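Local atomic coordinates of heterokaryon incompatibility protein s (Podospora anserina, PDB entry 2WVQ), a protein that forms the prion behind the [het-s] trait and, with het-S from incompatible cells, triggers a lethal reaction that prevents viable heterokaryons. Residues S97-K100 with T101-Y105; D156-S159 with L160-I163; V108-Q111 with Q112-V115; D41-R44 with C45-L49. The protein carries 2 engineered substitutions. One frame throughout, in Å; residues are numbered along the deposited sequence.

Interaction 1: S97-K100 with T101-Y105; sequences SAQK and TSKRY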
# COMPACT_ATOMS: atom_id res chain seq x y z
N SER A 97 0.35 -0.21 7.48
CA SER A 97 1.39 0.50 6.72
C SER A 97 1.46 2.02 6.94
O SER A 97 2.57 2.57 7.11
CB SER A 97 1.22 0.22 5.21
OG SER A 97 1.31 -1.18 4.97
N ALA A 98 0.31 2.70 6.87
CA ALA A 98 0.24 4.15 7.06
C ALA A 98 0.76 4.57 8.45
O ALA A 98 1.50 5.57 8.56
CB ALA A 98 -1.20 4.65 6.84
N GLN A 99 0.40 3.78 9.47
CA GLN A 99 0.85 4.03 10.84
C GLN A 99 2.35 3.83 11.04
O GLN A 99 2.94 4.59 11.80
CB GLN A 99 0.05 3.27 11.92
CG GLN A 99 0.53 3.59 13.36
CD GLN A 99 -0.54 3.49 14.44
OE1 GLN A 99 -1.58 2.87 14.25
NE2 GLN A 99 -0.26 4.09 15.60
N LYS A 100 2.97 2.85 10.36
CA LYS A 100 4.44 2.71 10.39
C LYS A 100 5.09 3.89 9.69
O LYS A 100 6.10 4.40 10.17
CB LYS A 100 4.91 1.42 9.72
CG LYS A 100 4.48 0.18 10.44
CD LYS A 100 4.92 -1.02 9.69
CE LYS A 100 4.63 -2.29 10.46
NZ LYS A 100 5.40 -2.37 11.75
N THR A 101 4.53 4.31 8.56
CA THR A 101 4.99 5.54 7.89
C THR A 101 4.89 6.78 8.79
O THR A 101 5.87 7.56 8.94
CB THR A 101 4.31 5.70 6.50
OG1 THR A 101 4.65 4.56 5.72
CG2 THR A 101 4.81 6.93 5.76
N SER A 102 3.74 6.95 9.43
CA SER A 102 3.51 8.04 10.37
C SER A 102 4.51 8.00 11.56
O SER A 102 5.05 9.02 11.93
CB SER A 102 2.07 8.02 10.87
OG SER A 102 1.88 8.91 11.95
N LYS A 103 4.73 6.82 12.13
CA LYS A 103 5.63 6.62 13.25
C LYS A 103 7.07 6.98 12.92
O LYS A 103 7.80 7.49 13.77
CB LYS A 103 5.50 5.21 13.82
CG LYS A 103 4.55 5.16 15.05
CD LYS A 103 4.04 3.77 15.49
CE LYS A 103 5.13 2.67 15.56
NZ LYS A 103 5.39 2.13 14.18
N ARG A 104 7.46 6.72 11.66
CA ARG A 104 8.78 7.03 11.17
C ARG A 104 9.01 8.53 11.06
O ARG A 104 10.13 9.03 11.31
CB ARG A 104 9.05 6.34 9.83
CG ARG A 104 9.37 4.88 9.98
CD ARG A 104 10.06 4.33 8.76
NE ARG A 104 9.39 4.61 7.48
CZ ARG A 104 8.39 3.92 6.95
NH1 ARG A 104 7.86 2.87 7.58
NH2 ARG A 104 7.93 4.27 5.76
N TYR A 105 7.94 9.24 10.72
CA TYR A 105 7.94 10.71 10.72
C TYR A 105 8.05 11.30 12.14
O TYR A 105 8.89 12.22 12.36
CB TYR A 105 6.70 11.24 10.01
CG TYR A 105 6.72 12.73 9.81
CD1 TYR A 105 7.28 13.28 8.66
CD2 TYR A 105 6.20 13.59 10.77
CE1 TYR A 105 7.30 14.68 8.48
CE2 TYR A 105 6.21 14.96 10.60
CZ TYR A 105 6.77 15.50 9.46
OH TYR A 105 6.77 16.87 9.31

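Interaction 2: D156-S159 with L160-I163; sequences DGKS and LEKI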
# COMPACT_ATOMS: atom_id res chain seq x y z
N ASP A 156 1.66 13.75 5.44
CA ASP A 156 1.81 14.24 4.06
C ASP A 156 0.55 13.96 3.24
O ASP A 156 -0.17 13.03 3.56
CB ASP A 156 3.03 13.60 3.38
CG ASP A 156 2.93 12.11 3.34
OD1 ASP A 156 3.14 11.46 4.39
OD2 ASP A 156 2.60 11.58 2.25
N GLY A 157 0.32 14.75 2.20
CA GLY A 157 -0.84 14.61 1.30
C GLY A 157 -0.94 13.23 0.65
O GLY A 157 -2.05 12.69 0.48
N LYS A 158 0.22 12.66 0.32
CA LYS A 158 0.29 11.44 -0.49
C LYS A 158 -0.08 10.17 0.27
O LYS A 158 -0.54 9.20 -0.33
CB LYS A 158 1.67 11.31 -1.16
CG LYS A 158 2.22 12.60 -1.79
CD LYS A 158 1.31 13.17 -2.92
CE LYS A 158 0.49 14.41 -2.45
NZ LYS A 158 -0.92 14.44 -2.98
N SER A 159 0.14 10.19 1.58
CA SER A 159 -0.35 9.18 2.51
C SER A 159 -1.90 9.18 2.59
O SER A 159 -2.52 8.11 2.72
CB SER A 159 0.23 9.43 3.90
OG SER A 159 1.63 9.20 3.94
N LEU A 160 -2.49 10.38 2.57
CA LEU A 160 -3.95 10.56 2.62
C LEU A 160 -4.57 10.07 1.32
O LEU A 160 -5.53 9.30 1.34
CB LEU A 160 -4.31 12.03 2.83
CG LEU A 160 -5.73 12.66 2.92
CD1 LEU A 160 -6.63 12.45 1.73
CD2 LEU A 160 -6.43 12.29 4.20
N GLU A 161 -4.01 10.52 0.20
CA GLU A 161 -4.44 10.07 -1.12
C GLU A 161 -4.35 8.56 -1.26
O GLU A 161 -5.28 7.93 -1.77
CB GLU A 161 -3.64 10.74 -2.24
CG GLU A 161 -3.93 12.24 -2.44
CD GLU A 161 -5.42 12.58 -2.59
OE1 GLU A 161 -5.78 13.74 -2.27
OE2 GLU A 161 -6.22 11.72 -3.03
N LYS A 162 -3.24 7.97 -0.79
CA LYS A 162 -3.08 6.51 -0.82
C LYS A 162 -4.22 5.81 -0.08
O LYS A 162 -4.73 4.84 -0.58
CB LYS A 162 -1.73 6.09 -0.27
CG LYS A 162 -1.41 4.62 -0.44
CD LYS A 162 0.11 4.45 -0.77
CE LYS A 162 0.95 4.11 0.47
NZ LYS A 162 2.33 4.74 0.49
N ILE A 163 -4.59 6.28 1.11
CA ILE A 163 -5.73 5.71 1.85
C ILE A 163 -7.05 5.89 1.10
O ILE A 163 -7.80 4.94 0.93
CB ILE A 163 -5.88 6.27 3.29
CG1 ILE A 163 -4.68 5.84 4.14
CG2 ILE A 163 -7.27 5.83 3.91
CD1 ILE A 163 -4.80 6.19 5.57

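Interaction 3: V108-Q111 with Q112-V115; sequences VADQ and QDLV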
# COMPACT_ATOMS: atom_id res chain seq x y z
N VAL A 108 11.50 11.31 14.01
CA VAL A 108 12.51 12.23 13.53
C VAL A 108 12.08 13.72 13.54
O VAL A 108 12.93 14.59 13.39
CB VAL A 108 13.04 11.77 12.11
CG1 VAL A 108 12.30 12.46 10.95
CG2 VAL A 108 14.51 11.97 12.00
N ALA A 109 10.79 14.02 13.71
CA ALA A 109 10.32 15.42 13.59
C ALA A 109 10.52 16.31 14.82
O ALA A 109 10.75 15.81 15.93
CB ALA A 109 8.85 15.46 13.15
N ASP A 110 10.42 17.62 14.62
CA ASP A 110 10.45 18.60 15.72
C ASP A 110 9.03 18.78 16.24
O ASP A 110 8.07 18.43 15.55
CB ASP A 110 10.99 19.96 15.25
CG ASP A 110 12.15 19.84 14.25
OD1 ASP A 110 13.20 19.24 14.58
OD2 ASP A 110 12.01 20.38 13.13
N GLN A 111 8.89 19.35 17.44
CA GLN A 111 7.56 19.55 18.04
C GLN A 111 6.65 20.46 17.22
O GLN A 111 5.43 20.29 17.23
CB GLN A 111 7.65 20.08 19.47
CG GLN A 111 8.52 19.23 20.38
CD GLN A 111 8.18 17.76 20.29
OE1 GLN A 111 7.03 17.37 20.46
NE2 GLN A 111 9.19 16.93 20.00
N GLN A 112 7.25 21.43 16.53
CA GLN A 112 6.52 22.30 15.59
C GLN A 112 5.69 21.46 14.62
O GLN A 112 4.49 21.68 14.47
CB GLN A 112 7.46 23.27 14.83
CG GLN A 112 8.86 22.69 14.47
CD GLN A 112 9.62 23.46 13.36
OE1 GLN A 112 9.58 24.70 13.29
NE2 GLN A 112 10.33 22.72 12.51
N ASP A 113 6.34 20.46 14.03
CA ASP A 113 5.79 19.66 12.94
C ASP A 113 4.83 18.55 13.38
O ASP A 113 4.18 17.93 12.53
CB ASP A 113 6.92 19.08 12.10
CG ASP A 113 7.77 20.16 11.44
OD1 ASP A 113 9.01 20.07 11.53
OD2 ASP A 113 7.18 21.09 10.87
N LEU A 114 4.75 18.32 14.69
CA LEU A 114 3.90 17.29 15.27
C LEU A 114 2.47 17.73 15.65
O LEU A 114 1.64 16.90 16.04
CB LEU A 114 4.62 16.62 16.45
CG LEU A 114 5.89 15.84 16.08
CD1 LEU A 114 6.49 15.15 17.29
CD2 LEU A 114 5.63 14.84 14.98
N VAL A 115 2.19 19.02 15.49
CA VAL A 115 0.88 19.62 15.78
C VAL A 115 -0.15 19.16 14.74
O VAL A 115 0.13 19.18 13.54
CB VAL A 115 0.99 21.18 15.75
CG1 VAL A 115 -0.38 21.86 15.81
CG2 VAL A 115 1.86 21.67 16.90

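Interaction 4: D41-R44 with C45-L49; sequences DYER and CQLRL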
# COMPACT_ATOMS: atom_id res chain seq x y z
N ASP A 41 -5.81 22.91 3.11
CA ASP A 41 -6.55 21.76 2.55
C ASP A 41 -7.08 20.80 3.59
O ASP A 41 -7.65 19.77 3.24
CB ASP A 41 -5.70 21.00 1.53
CG ASP A 41 -5.56 21.74 0.23
OD1 ASP A 41 -6.32 22.70 -0.02
OD2 ASP A 41 -4.69 21.35 -0.55
N TYR A 42 -6.87 21.13 4.86
CA TYR A 42 -7.27 20.28 5.95
C TYR A 42 -8.75 19.86 5.82
O TYR A 42 -9.04 18.67 5.79
CB TYR A 42 -7.07 20.95 7.31
CG TYR A 42 -7.87 20.27 8.43
CD1 TYR A 42 -7.73 18.90 8.69
CD2 TYR A 42 -8.73 21.01 9.22
CE1 TYR A 42 -8.46 18.29 9.72
CE2 TYR A 42 -9.45 20.43 10.23
CZ TYR A 42 -9.32 19.07 10.48
OH TYR A 42 -10.04 18.52 11.50
N GLU A 43 -9.64 20.84 5.72
CA GLU A 43 -11.07 20.61 5.78
C GLU A 43 -11.48 19.65 4.68
O GLU A 43 -12.14 18.65 4.96
CB GLU A 43 -11.83 21.93 5.68
CG GLU A 43 -13.31 21.83 5.98
CD GLU A 43 -14.02 23.15 5.79
OE1 GLU A 43 -13.60 24.16 6.39
OE2 GLU A 43 -15.01 23.17 5.02
N ARG A 44 -11.08 19.94 3.44
CA ARG A 44 -11.42 19.07 2.31
C ARG A 44 -10.87 17.65 2.46
O ARG A 44 -11.59 16.69 2.21
CB ARG A 44 -11.00 19.69 0.98
CG ARG A 44 -11.35 18.89 -0.28
CD ARG A 44 -10.42 19.35 -1.45
NE ARG A 44 -9.71 18.23 -2.10
CZ ARG A 44 -10.27 17.31 -2.90
NH1 ARG A 44 -11.58 17.34 -3.19
NH2 ARG A 44 -9.50 16.34 -3.42
N CYS A 45 -9.60 17.51 2.85
CA CYS A 45 -8.98 16.19 3.02
C CYS A 45 -9.66 15.35 4.13
O CYS A 45 -9.80 14.13 4.00
CB CYS A 45 -7.47 16.35 3.29
SG CYS A 45 -6.59 16.83 1.78
N GLN A 46 -10.06 16.00 5.22
CA GLN A 46 -10.81 15.35 6.28
C GLN A 46 -12.17 14.86 5.77
O GLN A 46 -12.51 13.70 5.99
CB GLN A 46 -10.97 16.26 7.50
CG GLN A 46 -11.79 15.64 8.66
CD GLN A 46 -11.14 14.40 9.23
OE1 GLN A 46 -10.06 14.48 9.82
NE2 GLN A 46 -11.78 13.24 9.06
N LEU A 47 -12.91 15.71 5.04
CA LEU A 47 -14.18 15.29 4.42
C LEU A 47 -14.02 14.11 3.42
O LEU A 47 -14.90 13.26 3.35
CB LEU A 47 -14.94 16.47 3.80
CG LEU A 47 -15.47 17.55 4.77
CD1 LEU A 47 -15.95 18.79 4.07
CD2 LEU A 47 -16.54 17.03 5.72
N ARG A 48 -12.92 14.08 2.65
CA ARG A 48 -12.60 12.97 1.73
C ARG A 48 -12.44 11.64 2.49
O ARG A 48 -12.96 10.60 2.06
CB ARG A 48 -11.32 13.22 0.92
CG ARG A 48 -11.22 14.47 0.12
CD ARG A 48 -11.71 14.28 -1.31
NE ARG A 48 -10.90 13.34 -2.09
CZ ARG A 48 -11.21 12.95 -3.34
NH1 ARG A 48 -12.31 13.42 -3.93
NH2 ARG A 48 -10.42 12.10 -3.99
N LEU A 49 -11.74 11.69 3.62
CA LEU A 49 -11.65 10.56 4.57
C LEU A 49 -13.02 10.11 5.17
O LEU A 49 -13.31 8.90 5.25
CB LEU A 49 -10.67 10.90 5.70
CG LEU A 49 -9.37 10.16 6.06
CD1 LEU A 49 -8.67 9.30 4.95
CD2 LEU A 49 -8.40 11.12 6.72
O HOH W 1 -9.56 16.01 11.85

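Interaction 1: S97-K100 with T101-Y105
Two torsions explain how Arg104 comes back to meet Lys100 one turn earlier: chi1 of the arginine (-77°) sets CG beside its own backbone N, and a bend at chi3 (-51°) then folds the guanidinium toward the preceding turn. As a result the arginine CG rests on the carbonyl of Lys100, with Arg104 CG 3.3 Å from Lys100 O. Further out, Arg104 NH1 passes Lys100 CB at 3.9 Å, while one face of the guanidinium covers Thr101 CA, offset toward its rim. The underlying scaffold is regular alpha helix, the i to i+4 pattern running through four backbone bonds from Thr101 N to Ser97 O (3.0 Å) to Arg104 N to Lys100 O (3.1 Å). Lys100 itself points outward as a long chain that bends at its last torsion. Round the helix, Lys103 curls at chi3 and chi4, and this carries its ammonium over the backbone of the preceding turn, with Lys103 NZ 4.0 Å from Lys100 CA. The two ammonium groups, Lys100 NZ and Lys103 NZ, stay 5.1 Å apart.

The polar ends look outward from the helix. Arg104 forms salt bridges with Glu90 and Glu173 of the second subunit, Lys100 pairs with Glu89 of that subunit, and Thr101 OG1 also hydrogen-bonds Glu90 of the second subunit; elsewhere on the helix, Ser102 OG bonds Ala153 O. This basic patch on helix 79-108 therefore belongs to the homodimer interface, where the glutamates of the partner are likely to offset the charge that Arg104 and Lys100 gather on one side of the helix.

Interaction 2: D156-S159 with L160-I163
Glu161 N bonds Gly157 O in an almost straight line (2.9 Å, N-H...O angle 171°) in the first turn of helix 157-176, a start that shows an N-cap at work. Lys162 N to Lys158 O and Ile163 N to Ser159 O continue the pattern, each donor standing above the plane of its carbonyl. Side chains fill in around these bonds: Leu160 CB lies 3.3 Å from Gly157 O, and Ile163 CG1 approaches Ser159 O at 3.4 Å. Lys158 and Glu161 run side by side in the same direction, but their charged ends do not meet; Lys158 NZ lies 3.8 Å from the aliphatic Glu161 CG.

The second shell fixes the start of the turn. Asp156, the N-cap residue, accepts from Ser159 N through OD2, from above the carboxylate plane; within this turn the backbone adds a weak bond from that N-H to Asp156 O. The negative carboxylate probably also suits the positive end of the helix dipole. Leu160 and Ile163 face inward to Leu154 of strand 152-154, and Ile163 also packs on Phe95 of helix 79-108. Ser159, with OG turned back beside its own backbone N (chi1 -68°), grips the cap a second time: its OG donates to the syn side of Asp156 OD1 at 2.8 Å.

Interaction 3: V108-Q111 with Q112-V115
Gln112 and Asp110 lie side by side and point the same way, and the glutamine can be followed outward as it runs beside the aspartate. Its CB sits against the preceding peptide carbon, Gln111 C. With chi1 at 35°, CG is placed between the backbone N and the carbonyl carbon, an unfavourable site that nevertheless brings Gln112 CG to 3.5 Å from Asp110 CB. Beyond CG the chain is extended; CD passes near Asp110 OD2, and the amide nitrogen reaches that oxygen, Gln112 NE2 to Asp110 OD2 measuring 2.9 Å in a weak, bent hydrogen bond. The amide and carboxylate planes are turned 55° against each other. The same NE2 makes a second weak bond to Asp113 OD1 at 3.1 Å, and so spans two acids.

The backbone follows a short turn beneath them. Asp113 N bonds Asp110 O weakly, and Leu114 N hydrogen-bonds Gln111 O from well above the plane of that carbonyl. On another side of the turn, Ala109 CB packs on Leu114 CD2 at 3.8 Å, the leucine also resting against Tyr155. Asp110 N is buried here without a partner in the model.

This turn belongs to the connection between helices 79-108 and 124-140, on the surface of the domain. The carboxylates approach each other closely, Asp110 OD2 to Asp113 OD1 at 3.4 Å, and Asp113 OD2 also has a long, weak ion pair with Arg36. An amide N-H set between two such like charges may ease their repulsion, though the crowding could still favour a proton on one of them.

Interaction 4: D41-R44 with C45-L49
Arg44 and Arg48, one turn apart on helix 42-62, lay their side chains alongside each other and point the same way, their guanidinium planes 33° apart. One face of the Arg44 guanidinium is met, toward its rim, by the Arg48 methylene CD, which lies 3.6 Å from Arg44 NH1. In return Arg44 NH2 sits over one face of the Arg48 group, offset toward the rim and 3.6 Å from Arg48 NE. Torsions set this up: the Arg44 chain has CG anti to its backbone N (chi1 -178°) and stays extended until a bend at chi3, whereas Arg48 bends at chi2 and chi3.

Cys45 is packed against the backbone at the start of the helix, with Cys45 SG 3.4 Å from Asp41 O, the carbonyl that also accepts from Cys45 N. Gln46 runs beside Tyr42, where Gln46 CB lies 3.9 Å from Tyr42 CE1. A water in the plane of the tyrosine ring bridges the two tips; it hydrogen-bonds Tyr42 OH and donates to Gln46 OE1 at 2.6 Å, while Gln46 NE2 bonds Asp50.

Holding two like charges this close presumably has a cost, which the bond from Arg48 NH1 to Gly209 O may partly repay, a bond by which Arg48 joins this helix to the loop between helices 198-207 and 213-224.

In the fold
Read from the N terminus, the four contacts are strictly in series: interaction 4 (41-49), then interaction 1 (97-105), interaction 3 (108-115) and interaction 2 (156-163). Each lies within one unbroken run of residues, so none closes a long loop and none nests in or crosses another; the fold links them through space. Interaction 2 sits between its neighbours: Leu160 CD2 meets Leu49 CD2 of interaction 4 at 3.4 Å, and Ile163 CD1 meets Ala98 CB of interaction 1 at 4.1 Å. Helices 42-62, 157-176 and 79-108 of this globular HeLo domain are thereby joined. Toward the C-terminal end of helix 79-108, Tyr105 OH packs on Asp113 CB of interaction 3.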